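Local coordinates for AbiEi antitoxin C-terminal domain-containing protein (Mycobacterium tuberculosis, PDB 1ZEL), which is of unknown function but probably binds DNA through a winged helix-turn-helix, and carries a domain related to the C-terminal domain of AbiEi antitoxins, at residues F102-A107 with T176-L181; G106-W111 with G122-W127; L113-R118 with D208-D213; A158-L163 with G182-L187; P199-V204 with V289-V294. One frame throughout, in Å; residues are numbered along the deposited sequence. Where two conformers were deposited one is given.

Contact 1: residues F102-A107 with T176-L181; sequences FMLAGA and TGLPAL
The ring of Phe-102 meets Leu-178 with its edge: methyl CD2 sits near the ring plane, 4.1 Å from CZ. Pro-179 CD lies oblique to the same ring, and outside the two segments the indole of Trp-93 meets it at a shallow angle between planes. CG of Phe-102 stands between the backbone N and the carbonyl carbon (chi1 60°), which swings the ring over to Leu-178. Past this ring the backbones take over. Leu-104 N donates to Pro-179 O at 2.9 Å, and Leu-181 N returns a bond of 2.9 Å to Leu-104 O. Together they make one beta bridge, Leu-104 with Ala-180, whose CB atoms touch at 3.8 Å. Met-103 bends at chi3, bringing CE to 3.5 Å from Ala-180 O, while its SD rests on Leu-181 CD2. On the other side of the bridge Leu-104 CD1 packs against Leu-178 CB. Ala-105 CB closes the row on Leu-181 CD1 at 3.7 Å. Since Met-103 and Ala-105 also bond through their backbones to strand 124-127, the 176-181 loop docks on the outer edge of the sheet, both polar groups of Leu-104 being satisfied in a largely buried, mostly apolar seam with Pro-179 at its exposed side.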
# COMPACT_ATOMS: atom_id res chain seq x y z
N PHE A 102 -6.57 7.00 -1.66
CA PHE A 102 -5.43 6.16 -1.98
C PHE A 102 -5.83 4.72 -1.80
O PHE A 102 -6.82 4.41 -1.11
CB PHE A 102 -4.20 6.45 -1.06
CG PHE A 102 -4.48 6.23 0.42
CD1 PHE A 102 -4.40 4.96 0.98
CD2 PHE A 102 -4.81 7.30 1.25
CE1 PHE A 102 -4.68 4.75 2.33
CE2 PHE A 102 -5.06 7.10 2.63
CZ PHE A 102 -5.01 5.81 3.15
N MET A 103 -5.05 3.84 -2.41
CA MET A 103 -5.11 2.43 -2.12
C MET A 103 -3.70 1.91 -1.91
O MET A 103 -2.79 2.30 -2.63
CB MET A 103 -5.79 1.69 -3.27
CG MET A 103 -7.18 2.20 -3.57
SD MET A 103 -8.07 1.37 -4.90
CE MET A 103 -8.52 -0.16 -4.12
N LEU A 104 -3.51 1.02 -0.92
CA LEU A 104 -2.26 0.30 -0.78
C LEU A 104 -1.96 -0.40 -2.10
O LEU A 104 -2.87 -0.97 -2.72
CB LEU A 104 -2.33 -0.70 0.37
CG LEU A 104 -2.39 -0.13 1.78
CD1 LEU A 104 -2.58 -1.23 2.83
CD2 LEU A 104 -1.16 0.72 2.08
N ALA A 105 -0.71 -0.32 -2.56
CA ALA A 105 -0.35 -0.88 -3.87
C ALA A 105 0.91 -1.73 -3.77
O ALA A 105 1.39 -2.01 -2.67
CB ALA A 105 -0.18 0.23 -4.92
N GLY A 106 1.42 -2.14 -4.93
CA GLY A 106 2.74 -2.78 -5.02
C GLY A 106 2.98 -3.79 -3.93
O GLY A 106 2.12 -4.64 -3.69
N ALA A 107 4.11 -3.66 -3.24
CA ALA A 107 4.53 -4.61 -2.20
C ALA A 107 3.56 -4.74 -1.02
O ALA A 107 3.43 -5.84 -0.45
CB ALA A 107 5.93 -4.27 -1.69
N THR A 176 -5.47 -4.55 6.93
CA THR A 176 -5.52 -3.85 8.22
C THR A 176 -6.53 -2.73 8.25
O THR A 176 -6.42 -1.80 9.07
CB THR A 176 -4.15 -3.26 8.63
OG1 THR A 176 -3.91 -2.07 7.87
CG2 THR A 176 -3.03 -4.26 8.41
N GLY A 177 -7.50 -2.77 7.34
CA GLY A 177 -8.56 -1.80 7.33
C GLY A 177 -8.45 -0.71 6.28
O GLY A 177 -9.36 0.10 6.16
N LEU A 178 -7.34 -0.66 5.56
CA LEU A 178 -7.18 0.34 4.51
C LEU A 178 -7.58 -0.26 3.18
O LEU A 178 -7.52 -1.47 3.04
CB LEU A 178 -5.72 0.81 4.44
CG LEU A 178 -5.22 1.56 5.67
CD1 LEU A 178 -3.73 1.72 5.49
CD2 LEU A 178 -5.91 2.91 5.84
N PRO A 179 -7.95 0.58 2.21
CA PRO A 179 -8.24 0.16 0.83
C PRO A 179 -6.93 -0.33 0.20
O PRO A 179 -5.88 0.25 0.48
CB PRO A 179 -8.67 1.45 0.13
CG PRO A 179 -8.93 2.43 1.20
CD PRO A 179 -8.11 2.04 2.38
N ALA A 180 -7.00 -1.41 -0.57
CA ALA A 180 -5.81 -2.01 -1.17
C ALA A 180 -6.18 -2.62 -2.52
O ALA A 180 -7.32 -3.10 -2.73
CB ALA A 180 -5.20 -3.07 -0.23
N LEU A 181 -5.21 -2.60 -3.43
CA LEU A 181 -5.37 -3.17 -4.75
C LEU A 181 -5.57 -4.67 -4.62
O LEU A 181 -4.96 -5.31 -3.75
CB LEU A 181 -4.11 -2.94 -5.60
CG LEU A 181 -3.78 -1.50 -6.00
CD1 LEU A 181 -2.64 -1.51 -7.03
CD2 LEU A 181 -5.01 -0.74 -6.50

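Contact 2: residues G106-W111 with G122-W127. With FMT (formic acid), chain F.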
# COMPACT_ATOMS: atom_id res chain seq x y z
N GLY A 106 1.42 -2.14 -4.93
CA GLY A 106 2.74 -2.78 -5.02
C GLY A 106 2.98 -3.79 -3.93
O GLY A 106 2.12 -4.64 -3.69
N ALA A 107 4.11 -3.66 -3.24
CA ALA A 107 4.53 -4.61 -2.20
C ALA A 107 3.56 -4.74 -1.02
O ALA A 107 3.43 -5.84 -0.45
CB ALA A 107 5.93 -4.27 -1.69
N SER A 108 2.88 -3.66 -0.64
CA SER A 108 1.94 -3.77 0.48
C SER A 108 0.72 -4.59 0.12
O SER A 108 0.29 -5.43 0.91
CB SER A 108 1.52 -2.38 0.99
OG SER A 108 2.63 -1.79 1.67
N ALA A 109 0.15 -4.34 -1.06
CA ALA A 109 -0.95 -5.12 -1.57
C ALA A 109 -0.53 -6.58 -1.73
O ALA A 109 -1.27 -7.48 -1.31
CB ALA A 109 -1.41 -4.58 -2.90
N ALA A 110 0.64 -6.84 -2.32
CA ALA A 110 1.13 -8.21 -2.51
C ALA A 110 1.31 -8.93 -1.18
O ALA A 110 1.06 -10.15 -1.06
CB ALA A 110 2.48 -8.19 -3.28
N TRP A 111 1.77 -8.20 -0.17
CA TRP A 111 2.05 -8.79 1.14
C TRP A 111 0.76 -9.30 1.77
O TRP A 111 0.67 -10.45 2.18
CB TRP A 111 2.77 -7.75 2.03
CG TRP A 111 2.76 -8.05 3.51
CD1 TRP A 111 2.15 -7.32 4.49
CD2 TRP A 111 3.42 -9.14 4.18
NE1 TRP A 111 2.39 -7.89 5.72
CE2 TRP A 111 3.17 -9.00 5.55
CE3 TRP A 111 4.22 -10.20 3.74
CZ2 TRP A 111 3.65 -9.89 6.50
CZ3 TRP A 111 4.69 -11.11 4.69
CH2 TRP A 111 4.41 -10.94 6.05
N GLY A 122 10.10 -0.03 4.36
CA GLY A 122 10.40 1.14 3.55
C GLY A 122 9.17 2.00 3.39
O GLY A 122 8.19 1.85 4.13
N ARG A 123 9.21 2.90 2.43
CA ARG A 123 8.06 3.75 2.18
C ARG A 123 6.87 2.90 1.75
O ARG A 123 7.04 1.85 1.13
CB ARG A 123 8.40 4.83 1.17
CG ARG A 123 9.52 5.73 1.67
CD ARG A 123 9.68 6.91 0.76
NE ARG A 123 9.83 6.49 -0.63
CZ ARG A 123 9.60 7.28 -1.67
NH1 ARG A 123 9.20 8.53 -1.49
NH2 ARG A 123 9.76 6.81 -2.91
N ILE A 124 5.69 3.33 2.15
CA ILE A 124 4.45 2.58 1.85
C ILE A 124 4.02 2.85 0.43
O ILE A 124 3.71 4.00 0.07
CB ILE A 124 3.29 2.97 2.81
CG1 ILE A 124 3.73 2.80 4.28
CG2 ILE A 124 2.02 2.13 2.46
CD1 ILE A 124 3.27 3.94 5.23
N PRO A 125 3.99 1.81 -0.41
CA PRO A 125 3.52 1.97 -1.78
C PRO A 125 2.01 2.12 -1.86
O PRO A 125 1.25 1.26 -1.36
CB PRO A 125 3.98 0.67 -2.45
CG PRO A 125 3.93 -0.33 -1.34
CD PRO A 125 4.37 0.41 -0.11
N ILE A 126 1.57 3.22 -2.47
CA ILE A 126 0.14 3.44 -2.71
C ILE A 126 -0.13 3.80 -4.15
O ILE A 126 0.77 4.21 -4.88
CB ILE A 126 -0.45 4.58 -1.81
CG1 ILE A 126 0.25 5.92 -2.09
CG2 ILE A 126 -0.34 4.22 -0.32
CD1 ILE A 126 -0.44 7.10 -1.38
N TRP A 127 -1.38 3.66 -4.56
CA TRP A 127 -1.85 4.17 -5.83
C TRP A 127 -2.73 5.35 -5.50
O TRP A 127 -3.47 5.30 -4.51
CB TRP A 127 -2.68 3.09 -6.58
CG TRP A 127 -3.42 3.70 -7.78
CD1 TRP A 127 -2.90 4.01 -9.00
CD2 TRP A 127 -4.78 4.16 -7.80
NE1 TRP A 127 -3.87 4.61 -9.80
CE2 TRP A 127 -5.03 4.72 -9.07
CE3 TRP A 127 -5.82 4.15 -6.86
CZ2 TRP A 127 -6.27 5.25 -9.43
CZ3 TRP A 127 -7.05 4.68 -7.21
CH2 TRP A 127 -7.27 5.22 -8.49
C FMT F . 3.64 -3.14 4.94
O1 FMT F . 3.38 -3.82 5.94
O2 FMT F . 2.95 -3.13 3.91
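Ser-108 overlaps the ring of Pro-125, its OG resting 3.3 Å from CD and 3.6 Å from CG. The hydroxyl lies anti to the carbonyl carbon (chi1 -71°), and from there it also reaches a formic acid molecule: Ser-108 OG donates to O2 of the formic acid at 2.6 Å. That molecule, probably from the crystallisation liquor, is also hydrogen-bonded to Tyr-87 OH and Gln-119 NE2; Trp-111 borders it, with CD1 4.0 Å from O1 of the formic acid. Ile-124 adds its CG2 branch, 4.0 Å from Ser-108 OG, while the rest of that side chain leads off to the other side of the sheet. Pro-125 carries most of the strand's share. Its CG sits 3.8 Å from Ala-107 N, at the first turn of the helix, and 4.4 Å from Ala-107 CB. Gly-106 has positive phi at the turn from strand 103-104 into the helix and lies over the same proline, Gly-106 C being 4.4 Å from Pro-125 CG. No hydrogen bond joins the two segments. The axes of 106-111 and 124-127 are 95° apart, so helix 106-113 runs across a strand that is itself held between 103-104, antiparallel, and 142-145, parallel; Ile-124 and Ile-126 pack on helix 88-96 instead.

Contact 3: residues L113-R118 with D208-D213; sequences LGYLDR and DDLVAD. With NA (sodium ion), chain C.
Asp-213 OD2 binds the sodium ion at 2.5 Å and also faces Tyr-115 OH; the modelled 2.4 Å between OH and OD2 is implausibly short, so the detail of that hydrogen bond is doubtful. The other oxygen of Asp-213, OD1, binds the same ion at 2.3 Å, making the carboxylate a bidentate ligand. Asp-209 supplies two more ligands from one residue, its OD1 at 2.2 Å and its backbone O at 2.5 Å, and the site also includes Arg-167. Bidentate binding of the ion would be expected to favour the charged form of the Asp-213 carboxylate. CG of Tyr-115 is anti to its carbonyl carbon, beside the backbone N (chi1 -49°), which carries the ring towards helix 207-212. There Leu-210 CA lies over one face, 3.9 Å from the ring centroid as a CH-pi contact, and Leu-113 O stands off the opposite face. Asp-209 CG and Asp-213 OD2 lie at the ring edge, in plane. The Asp-209 carboxylate is turned 81° from the ring, whereas that of Asp-213 is turned only 37°. Leu-210 CD1 touches Tyr-115 CE1 at 3.6 Å. The remaining oxygen of Asp-209, OD2, takes a bond from a water that also donates to Gly-114 O at 2.7 Å. Gly-114 ends helix 106-113 in a Schellman motif with positive phi. The tyrosine ring also lies on Leu-203 of helix 200-203 and on Pro-183 and Leu-186 of helix 183-192, joining three helices around the end of a fourth.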
# COMPACT_ATOMS: atom_id res chain seq x y z
N LEU A 113 -2.14 -9.86 0.31
CA LEU A 113 -2.77 -10.84 -0.58
C LEU A 113 -2.04 -12.18 -0.48
O LEU A 113 -2.58 -13.22 -0.88
CB LEU A 113 -2.75 -10.35 -2.03
CG LEU A 113 -3.73 -9.24 -2.46
CD1 LEU A 113 -3.47 -8.78 -3.92
CD2 LEU A 113 -5.18 -9.70 -2.26
N GLY A 114 -0.83 -12.14 0.06
CA GLY A 114 -0.11 -13.39 0.40
C GLY A 114 0.95 -13.84 -0.58
O GLY A 114 1.41 -14.98 -0.51
N TYR A 115 1.40 -12.92 -1.44
CA TYR A 115 2.35 -13.29 -2.50
C TYR A 115 3.82 -13.02 -2.15
O TYR A 115 4.69 -13.18 -3.01
CB TYR A 115 1.97 -12.62 -3.83
CG TYR A 115 0.51 -12.79 -4.19
CD1 TYR A 115 -0.28 -11.70 -4.56
CD2 TYR A 115 -0.09 -14.02 -4.11
CE1 TYR A 115 -1.62 -11.87 -4.87
CE2 TYR A 115 -1.45 -14.20 -4.41
CZ TYR A 115 -2.19 -13.12 -4.78
OH TYR A 115 -3.52 -13.28 -5.06
N LEU A 116 4.11 -12.65 -0.90
CA LEU A 116 5.48 -12.33 -0.54
C LEU A 116 5.96 -13.13 0.64
O LEU A 116 5.25 -13.28 1.64
CB LEU A 116 5.66 -10.82 -0.25
CG LEU A 116 5.42 -9.77 -1.34
CD1 LEU A 116 5.65 -8.38 -0.81
CD2 LEU A 116 6.34 -9.99 -2.54
N ASP A 117 7.19 -13.62 0.54
CA ASP A 117 7.86 -14.34 1.62
C ASP A 117 8.07 -13.48 2.87
O ASP A 117 7.92 -13.97 3.99
CB ASP A 117 9.21 -14.85 1.11
CG ASP A 117 9.05 -15.91 0.02
OD1 ASP A 117 8.13 -16.75 0.18
OD2 ASP A 117 9.82 -15.89 -0.97
N ARG A 118 8.40 -12.21 2.67
CA ARG A 118 8.84 -11.34 3.76
C ARG A 118 8.00 -10.09 3.79
O ARG A 118 7.68 -9.54 2.75
CB ARG A 118 10.31 -10.92 3.58
CG ARG A 118 11.35 -12.04 3.43
CD ARG A 118 11.16 -13.15 4.46
NE ARG A 118 11.41 -12.70 5.83
CZ ARG A 118 10.73 -13.15 6.88
NH1 ARG A 118 9.77 -14.04 6.71
NH2 ARG A 118 11.02 -12.72 8.11
N ASP A 208 2.56 -18.23 -9.56
CA ASP A 208 1.46 -19.18 -9.79
C ASP A 208 0.24 -18.84 -8.89
O ASP A 208 -0.93 -18.80 -9.35
CB ASP A 208 1.91 -20.63 -9.54
CG ASP A 208 2.62 -20.83 -8.17
OD1 ASP A 208 2.81 -19.89 -7.35
OD2 ASP A 208 3.02 -21.97 -7.92
N ASP A 209 0.56 -18.52 -7.64
CA ASP A 209 -0.43 -18.16 -6.63
C ASP A 209 -1.18 -16.90 -7.08
O ASP A 209 -2.41 -16.85 -7.03
CB ASP A 209 0.28 -17.93 -5.29
CG ASP A 209 -0.67 -17.93 -4.08
OD1 ASP A 209 -1.92 -18.01 -4.26
OD2 ASP A 209 -0.16 -17.88 -2.95
N LEU A 210 -0.45 -15.88 -7.52
CA LEU A 210 -1.07 -14.62 -7.97
C LEU A 210 -2.00 -14.83 -9.16
O LEU A 210 -3.18 -14.41 -9.17
CB LEU A 210 0.04 -13.61 -8.31
CG LEU A 210 -0.30 -12.35 -9.11
CD1 LEU A 210 -1.28 -11.46 -8.40
CD2 LEU A 210 0.97 -11.56 -9.40
N VAL A 211 -1.48 -15.53 -10.16
CA VAL A 211 -2.16 -15.72 -11.44
C VAL A 211 -3.45 -16.51 -11.27
O VAL A 211 -4.46 -16.18 -11.89
CB VAL A 211 -1.19 -16.40 -12.44
CG1 VAL A 211 -1.95 -16.97 -13.64
CG2 VAL A 211 -0.13 -15.40 -12.90
N ALA A 212 -3.43 -17.54 -10.43
CA ALA A 212 -4.65 -18.28 -10.08
C ALA A 212 -5.75 -17.40 -9.46
O ALA A 212 -6.93 -17.77 -9.50
CB ALA A 212 -4.31 -19.45 -9.14
N ASP A 213 -5.39 -16.25 -8.90
CA ASP A 213 -6.36 -15.36 -8.24
C ASP A 213 -6.89 -14.25 -9.11
O ASP A 213 -7.68 -13.44 -8.63
CB ASP A 213 -5.76 -14.71 -6.97
CG ASP A 213 -5.34 -15.74 -5.94
OD1 ASP A 213 -5.83 -16.88 -6.01
OD2 ASP A 213 -4.49 -15.45 -5.07
NA NA C . -3.93 -17.84 -5.24
O HOH W 1 -0.57 -16.81 -0.59

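Contact 4: residues A158-L163 with G182-L187; sequences APRPAL and GPEALL
Pro-159 and Gly-182 bring their backbones together with CA atoms only 3.7 Å apart, each segment turning from a loop into a helix, with Arg-160 and Gly-182 as the N-cap residues. Gly-182 packs directly on the proline, its CA 3.5 Å from Pro-159 N. Beside it Pro-159 CB touches Pro-183 CD at 4.1 Å. Leu-163 CD2 presses against CG of the Pro-183 ring at 3.5 Å, tighter than usual for two carbons; CG of the leucine runs anti to the backbone N (chi1 172°), which sends the methyl across to the proline ring. Farther out, Arg-160 and Glu-184 form a salt bridge. Arg-160 NH2 donates to the syn lone pair of Glu-184 OE2 at 3.1 Å, bent to 136°, with the guanidinium and carboxylate planes 78° apart, so this is a single-point grip rather than a paired one. The stronger partner of OE2 is Ser-215 N, outside these segments. A water ties the second oxygen in, donating to Glu-184 OE1 and accepting from Arg-160 N, each at 2.8 Å. The guanidinium has Leu-163 CB over one face. Thus the starts of helices 161-166 and 183-192 are fastened together, with Glu-184 lying against Leu-219 and Leu-222 of helix 216-223 and Pro-183 against Leu-210 of helix 207-212.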
# COMPACT_ATOMS: atom_id res chain seq x y z
N ALA A 158 -10.10 -2.93 -6.26
CA ALA A 158 -10.14 -3.72 -5.04
C ALA A 158 -10.28 -5.22 -5.37
O ALA A 158 -10.82 -5.55 -6.42
CB ALA A 158 -11.33 -3.25 -4.19
N PRO A 159 -9.82 -6.12 -4.49
CA PRO A 159 -10.03 -7.52 -4.79
C PRO A 159 -11.53 -7.83 -4.84
O PRO A 159 -12.33 -7.11 -4.23
CB PRO A 159 -9.40 -8.25 -3.60
CG PRO A 159 -9.47 -7.26 -2.51
CD PRO A 159 -9.12 -5.95 -3.20
N ARG A 160 -11.89 -8.86 -5.59
CA ARG A 160 -13.26 -9.32 -5.56
C ARG A 160 -13.56 -9.85 -4.17
O ARG A 160 -12.78 -10.66 -3.66
CB ARG A 160 -13.49 -10.40 -6.61
CG ARG A 160 -13.57 -9.85 -8.03
CD ARG A 160 -13.21 -10.87 -9.10
NE ARG A 160 -13.29 -12.27 -8.69
CZ ARG A 160 -12.24 -13.08 -8.52
NH1 ARG A 160 -12.46 -14.33 -8.14
NH2 ARG A 160 -10.96 -12.65 -8.73
N PRO A 161 -14.66 -9.39 -3.55
CA PRO A 161 -15.07 -9.99 -2.27
C PRO A 161 -15.08 -11.52 -2.29
O PRO A 161 -14.64 -12.12 -1.32
CB PRO A 161 -16.48 -9.45 -2.07
CG PRO A 161 -16.41 -8.06 -2.73
CD PRO A 161 -15.58 -8.31 -3.97
N ALA A 162 -15.59 -12.14 -3.36
CA ALA A 162 -15.63 -13.61 -3.42
C ALA A 162 -14.25 -14.22 -3.36
O ALA A 162 -14.09 -15.34 -2.85
CB ALA A 162 -16.37 -14.10 -4.67
N LEU A 163 -13.25 -13.51 -3.89
CA LEU A 163 -11.87 -13.95 -3.83
C LEU A 163 -11.39 -13.92 -2.37
O LEU A 163 -10.83 -14.91 -1.88
CB LEU A 163 -10.94 -13.12 -4.75
CG LEU A 163 -9.45 -13.47 -4.53
CD1 LEU A 163 -9.07 -14.81 -5.18
CD2 LEU A 163 -8.51 -12.36 -4.95
N GLY A 182 -6.42 -5.22 -5.47
CA GLY A 182 -6.56 -6.65 -5.57
C GLY A 182 -5.48 -7.23 -6.48
O GLY A 182 -4.62 -6.50 -6.97
N PRO A 183 -5.52 -8.55 -6.70
CA PRO A 183 -4.46 -9.20 -7.47
C PRO A 183 -4.43 -8.71 -8.92
O PRO A 183 -3.35 -8.56 -9.47
CB PRO A 183 -4.82 -10.68 -7.42
CG PRO A 183 -6.24 -10.75 -7.02
CD PRO A 183 -6.50 -9.52 -6.19
N GLU A 184 -5.59 -8.48 -9.52
CA GLU A 184 -5.61 -7.99 -10.89
C GLU A 184 -4.94 -6.64 -11.01
O GLU A 184 -4.08 -6.44 -11.86
CB GLU A 184 -7.03 -7.96 -11.46
CG GLU A 184 -7.63 -9.36 -11.56
CD GLU A 184 -8.54 -9.69 -10.39
OE1 GLU A 184 -8.45 -9.00 -9.37
OE2 GLU A 184 -9.34 -10.65 -10.51
N ALA A 185 -5.28 -5.71 -10.12
CA ALA A 185 -4.70 -4.38 -10.20
C ALA A 185 -3.22 -4.42 -9.85
O ALA A 185 -2.42 -3.69 -10.44
CB ALA A 185 -5.47 -3.38 -9.33
N LEU A 186 -2.86 -5.30 -8.92
CA LEU A 186 -1.45 -5.50 -8.60
C LEU A 186 -0.68 -5.99 -9.82
O LEU A 186 0.36 -5.43 -10.17
CB LEU A 186 -1.30 -6.50 -7.46
CG LEU A 186 0.14 -6.94 -7.18
CD1 LEU A 186 1.04 -5.77 -6.70
CD2 LEU A 186 0.07 -8.05 -6.20
N LEU A 187 -1.22 -7.00 -10.50
CA LEU A 187 -0.51 -7.59 -11.62
C LEU A 187 -0.38 -6.54 -12.71
O LEU A 187 0.68 -6.39 -13.34
CB LEU A 187 -1.25 -8.83 -12.14
CG LEU A 187 -0.51 -9.71 -13.16
CD1 LEU A 187 -0.95 -11.18 -13.02
CD2 LEU A 187 -0.77 -9.18 -14.60
O HOH W 2 -9.90 -9.99 -7.24

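Contact 5: residues P199-V204 with V289-V294; sequences PWADLV and VPLLRV
This is a purely apolar helix-to-helix contact, partly buried, between the short helix 200-203 and helix 288-296 near the C-terminus; the centre of the contact lies about 21 Å from the centre of the chain. Leu-291 carries most of it. Its CD1 methyl comes up to the base of Trp-200 and the backbone of Ala-201, 3.4 Å from Trp-200 CB and 3.6 Å from Ala-201 N, while CD2 lies against Ala-201 CB at 4.2 Å. CG is anti to the carbonyl carbon (chi1 -76°), a setting that extends both methyls across the gap. Val-204 covers the other end: its CG2 sits 3.9 Å from Leu-291 CB, the two side chains meeting at about a right angle, and equally 3.9 Å from Leu-292 CD2. Leu-292 thereby reaches over from the flank of its helix. In the valine CG1 is the branch beside the backbone N (chi1 -69°), in the plane of the Trp-200 ring at its edge; CG2 is left between N and the carbonyl carbon, pointing at both leucines. Only CB of the tryptophan serves the contact; the indole leads away, its NE1 bonded to Pro-194 O and its ring edge-to-face with Phe-197. Val-289 and Arg-293 touch Val-276 of strand 276-278, and Arg-293 also forms a salt bridge with Glu-274. No polar bond crosses between the helices: this is plain hydrophobic packing of the C-terminal helix 288-296 on helix 200-203.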
# COMPACT_ATOMS: atom_id res chain seq x y z
N PRO A 199 10.21 -5.60 -4.22
CA PRO A 199 10.71 -6.96 -3.92
C PRO A 199 10.37 -8.05 -4.97
O PRO A 199 9.72 -9.06 -4.67
CB PRO A 199 10.08 -7.25 -2.55
CG PRO A 199 8.75 -6.49 -2.59
CD PRO A 199 8.98 -5.27 -3.47
N TRP A 200 10.83 -7.85 -6.20
CA TRP A 200 10.61 -8.84 -7.26
C TRP A 200 11.07 -10.24 -6.89
O TRP A 200 10.35 -11.21 -7.14
CB TRP A 200 11.26 -8.39 -8.58
CG TRP A 200 10.41 -7.41 -9.32
CD1 TRP A 200 10.52 -6.06 -9.29
CD2 TRP A 200 9.29 -7.71 -10.15
NE1 TRP A 200 9.56 -5.49 -10.08
CE2 TRP A 200 8.79 -6.49 -10.63
CE3 TRP A 200 8.69 -8.90 -10.56
CZ2 TRP A 200 7.68 -6.41 -11.49
CZ3 TRP A 200 7.59 -8.82 -11.41
CH2 TRP A 200 7.11 -7.58 -11.88
N ALA A 201 12.24 -10.36 -6.29
CA ALA A 201 12.76 -11.69 -5.93
C ALA A 201 11.86 -12.37 -4.91
O ALA A 201 11.74 -13.59 -4.89
CB ALA A 201 14.21 -11.61 -5.41
N ASP A 202 11.21 -11.57 -4.07
CA ASP A 202 10.27 -12.06 -3.06
C ASP A 202 8.94 -12.48 -3.71
O ASP A 202 8.22 -13.35 -3.21
CB ASP A 202 10.03 -10.93 -2.06
CG ASP A 202 9.92 -11.41 -0.63
OD1 ASP A 202 8.91 -11.09 -0.00
OD2 ASP A 202 10.86 -12.07 -0.13
N LEU A 203 8.60 -11.84 -4.83
CA LEU A 203 7.32 -12.11 -5.49
C LEU A 203 7.41 -13.30 -6.45
O LEU A 203 6.52 -14.14 -6.48
CB LEU A 203 6.83 -10.88 -6.25
CG LEU A 203 5.60 -11.07 -7.15
CD1 LEU A 203 4.33 -11.28 -6.30
CD2 LEU A 203 5.43 -9.89 -8.05
N VAL A 204 8.49 -13.35 -7.24
CA VAL A 204 8.52 -14.23 -8.42
C VAL A 204 8.31 -15.72 -8.12
O VAL A 204 7.78 -16.41 -8.99
CB VAL A 204 9.72 -14.00 -9.38
CG1 VAL A 204 9.58 -12.66 -10.08
CG2 VAL A 204 11.08 -14.09 -8.65
N VAL A 289 12.47 -14.64 -15.07
CA VAL A 289 13.29 -15.86 -15.15
C VAL A 289 14.73 -15.67 -14.61
O VAL A 289 15.20 -16.46 -13.79
CB VAL A 289 13.20 -16.52 -16.56
CG1 VAL A 289 13.98 -17.84 -16.60
CG2 VAL A 289 11.75 -16.81 -16.88
N PRO A 290 15.42 -14.58 -14.99
CA PRO A 290 16.72 -14.30 -14.37
C PRO A 290 16.76 -14.25 -12.83
O PRO A 290 17.74 -14.72 -12.23
CB PRO A 290 17.09 -12.93 -14.95
CG PRO A 290 16.38 -12.90 -16.25
CD PRO A 290 15.08 -13.55 -16.00
N LEU A 291 15.74 -13.67 -12.19
CA LEU A 291 15.61 -13.75 -10.73
C LEU A 291 15.38 -15.17 -10.24
O LEU A 291 15.98 -15.58 -9.25
CB LEU A 291 14.49 -12.87 -10.17
CG LEU A 291 14.78 -11.38 -10.09
CD1 LEU A 291 13.57 -10.66 -9.59
CD2 LEU A 291 16.01 -11.07 -9.22
N LEU A 292 14.47 -15.90 -10.91
CA LEU A 292 14.21 -17.30 -10.55
C LEU A 292 15.48 -18.14 -10.65
O LEU A 292 15.69 -19.07 -9.86
CB LEU A 292 13.13 -17.88 -11.45
CG LEU A 292 11.74 -17.34 -11.15
CD1 LEU A 292 10.79 -17.85 -12.18
CD2 LEU A 292 11.31 -17.79 -9.74
N ARG A 293 16.33 -17.80 -11.62
CA ARG A 293 17.62 -18.47 -11.78
C ARG A 293 18.63 -18.18 -10.67
O ARG A 293 19.36 -19.07 -10.27
CB ARG A 293 18.22 -18.15 -13.16
CG ARG A 293 17.69 -19.10 -14.18
CD ARG A 293 17.95 -18.70 -15.61
NE ARG A 293 17.07 -19.47 -16.47
CZ ARG A 293 16.98 -19.35 -17.79
NH1 ARG A 293 17.73 -18.46 -18.43
NH2 ARG A 293 16.13 -20.12 -18.47
N VAL A 294 18.65 -16.94 -10.17
CA VAL A 294 19.53 -16.59 -9.05
C VAL A 294 19.03 -17.28 -7.78
O VAL A 294 19.83 -17.83 -7.01
CB VAL A 294 19.62 -15.05 -8.84
CG1 VAL A 294 20.54 -14.71 -7.67
CG2 VAL A 294 20.11 -14.34 -10.12

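How the contacts relate
Contacts 1 and 2 form the innermost pair, with centres 7 Å apart; they share Gly-106 and Ala-107 and reach neighbouring strands of one sheet, contact 1 by backbone bonds, contact 2 by packing, mainly on a proline. Contacts 3 and 4 lie farther out and meet at Pro-183 and Asp-213; there the chemistry turns ionic, with sodium in one and a salt bridge in the other, over apolar packing. Contact 4 is nested within the loop that contact 3 closes. Contact 5 is the most peripheral and wholly apolar, yet Leu-203 of its first helix packs through CD1 on Tyr-115 CB, linking it to contact 3.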